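Local coordinates for transcriptional regulator fur family (Xanthomonas campestris pv. campestris, PDB 7DH7), which probably represses zinc-uptake genes by binding DNA at their control regions when loaded with zinc, as a dimeric member of the Fur family, at residues D23-V28 with V49-A54; L121-C126 with H160-K165. All coordinates share one frame; numbering follows the deposited sequence.

Interaction 1. Residues D23-V28 with V49-A54; sequences DANSFV and VLRLIA
L50 opens the contact by reaching F27 with one methyl branch and V28 with the other. CD1 of L50 meets F27 CE2 at 3.7 Å, the leucine and the ring crossing at a slant, while CD2 of L50 lies 3.9 Å from V28 CG2 as the two side chains run past each other in opposite directions. A leucine suits this place because one forked side chain can touch two successive residues at once.

One residue on, R51 has its CG anti to the backbone N (chi1 175°), and the chain then bends at chi3, which swings the guanidinium across toward N25 and V28. V28 CG2 lies over one face of the planar group, offset toward its rim, so the weakly hydrated face of the arginine packs against a methyl. N25 OD1 lies at the guanidinium edge, near its plane, facing both NH1 and NH2. An amide oxygen is a natural acceptor there, but the modelled separations are too short to trust, and the exact bonding remains doubtful. A long, weak ion pair joins R51 to D55.

A54, a turn after L50, is small, which lets the ring edge of F27 and the methyl of A24 come up to it. Its CB sits 3.7 Å from F27 CD2 and 4.3 Å from A24 CB. The two helical segments run roughly antiparallel, at 146°, with axes 9.6 Å apart.

Helix 24-38 thus packs on helix 44-55 in the probable DNA-binding part of the Fur fold. L50 also reaches L90 of helix 80-92, which I53 meets at L87, and L52 and I53 touch helix 62-73, while F27 stacks on H110 beyond strand 104-107.

Interaction 2. Residues L121-C126 with H160-K165; sequences LICDRC and HGLCAK. With ZN (zinc ion), chain I.
A four-cysteine zinc site closes this end of the mixed sheet, where parallel strands 120-123 and 158-161 run side by side and both lead into the metal. G161 makes both backbone bonds between them: its N donates to I122 O and its O accepts from D124 N at 2.9 Å, on either side of C123 in sequence. The same carbonyl oxygen of G161 lies 3.2 Å from C123 CA in a CA-H...O contact.

C123 SG, anti to its backbone N (chi1 177°), binds zinc at 2.3 Å, and C126 SG follows at 2.5 Å. C163 SG is a ligand at a longer 2.7 Å, and C166 completes the set. Cysteine suits these positions because soft thiolate sulfur is a strong zinc ligand.

Beside the metal, L162 CD1 lies 3.9 Å from R125 CB, the two side chains pointing the same way. On the face with I122, the H160 imidazole runs alongside that isoleucine, its NE2 bonded to E158. H160 also pairs with an antiparallel strand of the second subunit, which carries the sheet across the interface, and D124 OD2 bonds Q155 of that subunit.

The sulfur of C123 is gripped by more than zinc: R125 N and C126 N donate to it over a longer 3.6 Å from the CxxC turn, and C163 N reaches it across the contact at 3.2 Å with an N-H...S angle of 162°.

How the interactions relate
Interaction 1 joins two helices near the start of the chain, and interaction 2 joins two strand ends in its later half, the second close to the C-terminus. They lie on opposite sides of the chain's centre, with centres 24 Å apart and nearest atoms about 12 Å apart, and they do not touch. The other zinc site, bound by H97, C108, H116 and E131, lies near both: the side chain of F27 in 23-28 is about 3 Å from that of C108, and the side chain of I122 in 121-126 is about 3 Å from that of H97. Only interaction 2 holds zinc ligands itself, and it also meets the second subunit, whereas interaction 1 touches no other chain of the dimer.

Interaction 1. Residues D23-V28 with V49-A54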
loop_
_atom_site.group_PDB
_atom_site.type_symbol
_atom_site.label_atom_id
_atom_site.label_comp_id
_atom_site.label_asym_id
_atom_site.label_seq_id
_atom_site.Cartn_x
_atom_site.Cartn_y
_atom_site.Cartn_z
ATOM N N ASP C 23 -11.083 -12.464 -14.825
ATOM C CA ASP C 23 -9.933 -12.567 -13.920
ATOM C C ASP C 23 -9.106 -11.283 -13.878
ATOM O O ASP C 23 -8.703 -10.819 -12.804
ATOM C CB ASP C 23 -9.038 -13.737 -14.346
ATOM C CG ASP C 23 -8.172 -14.267 -13.215
ATOM O OD1 ASP C 23 -8.688 -15.014 -12.352
ATOM O OD2 ASP C 23 -6.966 -13.939 -13.189
ATOM N N ALA C 24 -8.864 -10.687 -15.051
ATOM C CA ALA C 24 -8.337 -9.332 -15.121
ATOM C C ALA C 24 -9.433 -8.322 -14.860
ATOM O O ALA C 24 -9.154 -7.213 -14.389
ATOM C CB ALA C 24 -7.713 -9.071 -16.494
ATOM N N ASN C 25 -10.674 -8.711 -15.159
ATOM C CA ASN C 25 -11.825 -7.867 -14.889
ATOM C C ASN C 25 -12.100 -7.791 -13.394
ATOM O O ASN C 25 -12.541 -6.750 -12.893
ATOM C CB ASN C 25 -13.035 -8.415 -15.639
ATOM C CG ASN C 25 -12.953 -8.192 -17.130
ATOM O OD1 ASN C 25 -12.474 -7.156 -17.585
ATOM N ND2 ASN C 25 -13.428 -9.168 -17.905
ATOM N N SER C 26 -11.848 -8.886 -12.668
ATOM C CA SER C 26 -11.921 -8.857 -11.213
ATOM C C SER C 26 -10.908 -7.881 -10.636
ATOM O O SER C 26 -11.203 -7.170 -9.670
ATOM C CB SER C 26 -11.699 -10.252 -10.636
ATOM O OG SER C 26 -12.681 -11.148 -11.110
ATOM N N PHE C 27 -9.701 -7.850 -11.211
ATOM C CA PHE C 27 -8.673 -6.938 -10.714
ATOM C C PHE C 27 -9.090 -5.477 -10.901
ATOM O O PHE C 27 -8.994 -4.674 -9.968
ATOM C CB PHE C 27 -7.336 -7.222 -11.399
ATOM C CG PHE C 27 -6.239 -6.286 -10.987
ATOM C CD1 PHE C 27 -5.876 -6.171 -9.655
ATOM C CD2 PHE C 27 -5.574 -5.514 -11.927
ATOM C CE1 PHE C 27 -4.867 -5.296 -9.266
ATOM C CE2 PHE C 27 -4.559 -4.640 -11.537
ATOM C CZ PHE C 27 -4.205 -4.535 -10.217
ATOM N N VAL C 28 -9.579 -5.123 -12.097
ATOM C CA VAL C 28 -10.037 -3.755 -12.352
ATOM C C VAL C 28 -11.199 -3.401 -11.439
ATOM O O VAL C 28 -11.310 -2.263 -10.950
ATOM C CB VAL C 28 -10.423 -3.582 -13.834
ATOM C CG1 VAL C 28 -11.244 -2.300 -14.031
ATOM C CG2 VAL C 28 -9.186 -3.555 -14.701
ATOM N N VAL C 49 -5.526 2.710 -18.609
ATOM C CA VAL C 49 -4.150 2.248 -18.426
ATOM C C VAL C 49 -4.099 1.029 -17.503
ATOM O O VAL C 49 -3.329 0.085 -17.735
ATOM C CB VAL C 49 -3.276 3.406 -17.903
ATOM C CG1 VAL C 49 -1.902 2.903 -17.456
ATOM C CG2 VAL C 49 -3.136 4.494 -18.987
ATOM N N LEU C 50 -4.926 1.032 -16.453
ATOM C CA LEU C 50 -5.054 -0.111 -15.550
ATOM C C LEU C 50 -5.465 -1.378 -16.299
ATOM O O LEU C 50 -4.836 -2.434 -16.163
ATOM C CB LEU C 50 -6.092 0.221 -14.473
ATOM C CG LEU C 50 -6.502 -0.889 -13.492
ATOM C CD1 LEU C 50 -5.382 -1.201 -12.516
ATOM C CD2 LEU C 50 -7.784 -0.508 -12.745
ATOM N N ARG C 51 -6.549 -1.298 -17.075
ATOM C CA ARG C 51 -7.001 -2.469 -17.817
ATOM C C ARG C 51 -5.951 -2.936 -18.822
ATOM O O ARG C 51 -5.737 -4.144 -18.990
ATOM C CB ARG C 51 -8.321 -2.157 -18.516
ATOM C CG ARG C 51 -8.783 -3.283 -19.411
ATOM C CD ARG C 51 -10.225 -3.129 -19.755
ATOM N NE ARG C 51 -11.101 -3.386 -18.615
ATOM C CZ ARG C 51 -11.330 -4.595 -18.105
ATOM N NH1 ARG C 51 -10.729 -5.661 -18.618
ATOM N NH2 ARG C 51 -12.159 -4.745 -17.078
ATOM N N LEU C 52 -5.266 -1.994 -19.480
ATOM C CA LEU C 52 -4.197 -2.373 -20.404
ATOM C C LEU C 52 -3.083 -3.120 -19.687
ATOM O O LEU C 52 -2.588 -4.140 -20.182
ATOM C CB LEU C 52 -3.645 -1.133 -21.110
ATOM C CG LEU C 52 -4.578 -0.597 -22.202
ATOM C CD1 LEU C 52 -4.035 0.678 -22.801
ATOM C CD2 LEU C 52 -4.777 -1.657 -23.258
ATOM N N ILE C 53 -2.683 -2.634 -18.510
ATOM C CA ILE C 53 -1.621 -3.291 -17.755
ATOM C C ILE C 53 -2.081 -4.654 -17.253
ATOM O O ILE C 53 -1.299 -5.611 -17.204
ATOM C CB ILE C 53 -1.160 -2.387 -16.595
ATOM C CG1 ILE C 53 -0.402 -1.173 -17.130
ATOM C CG2 ILE C 53 -0.269 -3.151 -15.641
ATOM C CD1 ILE C 53 -0.111 -0.164 -16.053
ATOM N N ALA C 54 -3.353 -4.766 -16.871
ATOM C CA ALA C 54 -3.834 -6.007 -16.277
ATOM C C ALA C 54 -3.998 -7.107 -17.320
ATOM O O ALA C 54 -3.668 -8.265 -17.054
ATOM C CB ALA C 54 -5.151 -5.762 -15.547
#

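Interaction 2. Residues L121-C126 with H160-K165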
loop_
_atom_site.group_PDB
_atom_site.type_symbol
_atom_site.label_atom_id
_atom_site.label_comp_id
_atom_site.label_asym_id
_atom_site.label_seq_id
_atom_site.Cartn_x
_atom_site.Cartn_y
_atom_site.Cartn_z
ATOM N N LEU C 121 9.245 -6.692 -4.024
ATOM C CA LEU C 121 9.775 -5.773 -2.997
ATOM C C LEU C 121 9.752 -4.374 -3.624
ATOM O O LEU C 121 10.453 -4.197 -4.603
ATOM C CB LEU C 121 11.186 -6.265 -2.692
ATOM C CG LEU C 121 11.975 -5.477 -1.663
ATOM C CD1 LEU C 121 11.176 -5.318 -0.384
ATOM C CD2 LEU C 121 13.287 -6.175 -1.378
ATOM N N ILE C 122 8.880 -3.544 -3.087
ATOM C CA ILE C 122 8.583 -2.238 -3.699
ATOM C C ILE C 122 9.020 -1.102 -2.800
ATOM O O ILE C 122 8.817 -1.187 -1.633
ATOM C CB ILE C 122 7.080 -2.182 -4.010
ATOM C CG1 ILE C 122 6.641 -3.368 -4.862
ATOM C CG2 ILE C 122 6.716 -0.870 -4.656
ATOM C CD1 ILE C 122 5.771 -4.333 -4.155
ATOM N N CYS C 123 9.694 -0.137 -3.371
ATOM C CA CYS C 123 9.962 1.107 -2.649
ATOM C C CYS C 123 8.639 1.902 -2.638
ATOM O O CYS C 123 8.046 2.099 -3.696
ATOM C CB CYS C 123 11.098 1.846 -3.325
ATOM S SG CYS C 123 11.493 3.436 -2.585
ATOM N N ASP C 124 8.257 2.427 -1.478
ATOM C CA ASP C 124 6.985 3.173 -1.297
ATOM C C ASP C 124 7.107 4.622 -1.784
ATOM O O ASP C 124 6.122 5.306 -1.784
ATOM C CB ASP C 124 6.359 2.891 0.073
ATOM C CG ASP C 124 6.933 3.598 1.282
ATOM O OD1 ASP C 124 7.746 4.483 1.144
ATOM O OD2 ASP C 124 6.510 3.255 2.363
ATOM N N ARG C 125 8.316 5.058 -2.108
ATOM C CA ARG C 125 8.577 6.419 -2.610
ATOM C C ARG C 125 8.732 6.435 -4.141
ATOM O O ARG C 125 8.113 7.262 -4.748
ATOM C CB ARG C 125 9.820 6.943 -1.895
ATOM C CG ARG C 125 10.124 8.401 -2.180
ATOM C CD ARG C 125 9.284 9.312 -1.325
ATOM N NE ARG C 125 9.530 8.909 0.036
ATOM C CZ ARG C 125 10.391 9.514 0.831
ATOM N NH1 ARG C 125 11.065 10.559 0.394
ATOM N NH2 ARG C 125 10.570 9.076 2.062
ATOM N N CYS C 126 9.549 5.556 -4.734
ATOM C CA CYS C 126 9.754 5.596 -6.209
ATOM C C CYS C 126 8.865 4.601 -6.963
ATOM O O CYS C 126 8.692 4.768 -8.127
ATOM C CB CYS C 126 11.217 5.408 -6.585
ATOM S SG CYS C 126 11.831 3.746 -6.256
ATOM N N HIS C 160 7.069 -4.102 1.352
ATOM C CA HIS C 160 7.173 -2.645 1.118
ATOM C C HIS C 160 8.245 -2.054 2.014
ATOM O O HIS C 160 8.235 -2.320 3.185
ATOM C CB HIS C 160 5.823 -1.937 1.245
ATOM C CG HIS C 160 4.802 -2.371 0.262
ATOM N ND1 HIS C 160 4.050 -1.487 -0.422
ATOM C CD2 HIS C 160 4.401 -3.584 -0.146
ATOM C CE1 HIS C 160 3.228 -2.127 -1.205
ATOM N NE2 HIS C 160 3.427 -3.397 -1.064
ATOM N N GLY C 161 9.098 -1.252 1.410
ATOM C CA GLY C 161 10.242 -0.643 2.076
ATOM C C GLY C 161 10.656 0.636 1.409
ATOM O O GLY C 161 9.915 1.125 0.558
ATOM N N LEU C 162 11.755 1.199 1.879
ATOM C CA LEU C 162 12.302 2.434 1.296
ATOM C C LEU C 162 13.641 2.097 0.625
ATOM O O LEU C 162 14.489 1.527 1.302
ATOM C CB LEU C 162 12.469 3.440 2.429
ATOM C CG LEU C 162 12.947 4.823 2.009
ATOM C CD1 LEU C 162 11.962 5.446 1.039
ATOM C CD2 LEU C 162 13.108 5.714 3.225
ATOM N N CYS C 163 13.816 2.463 -0.652
ATOM C CA CYS C 163 15.078 2.181 -1.392
ATOM C C CYS C 163 16.215 3.057 -0.850
ATOM O O CYS C 163 15.946 4.120 -0.316
ATOM C CB CYS C 163 14.926 2.279 -2.914
ATOM S SG CYS C 163 15.492 3.815 -3.674
ATOM N N ALA C 164 17.453 2.608 -1.028
ATOM C CA ALA C 164 18.637 3.357 -0.559
ATOM C C ALA C 164 18.701 4.715 -1.252
ATOM O O ALA C 164 19.077 5.669 -0.607
ATOM C CB ALA C 164 19.868 2.549 -0.845
ATOM N N LYS C 165 18.383 4.766 -2.541
ATOM C CA LYS C 165 18.409 6.047 -3.275
ATOM C C LYS C 165 17.334 7.002 -2.750
ATOM O O LYS C 165 17.664 8.143 -2.465
ATOM C CB LYS C 165 18.190 5.761 -4.757
ATOM C CG LYS C 165 18.295 6.962 -5.670
ATOM C CD LYS C 165 18.358 6.538 -7.100
ATOM C CE LYS C 165 18.182 7.677 -8.072
ATOM N NZ LYS C 165 19.435 8.427 -8.275
HETATM ZN ZN ZN I . 12.904 4.367 -4.089
#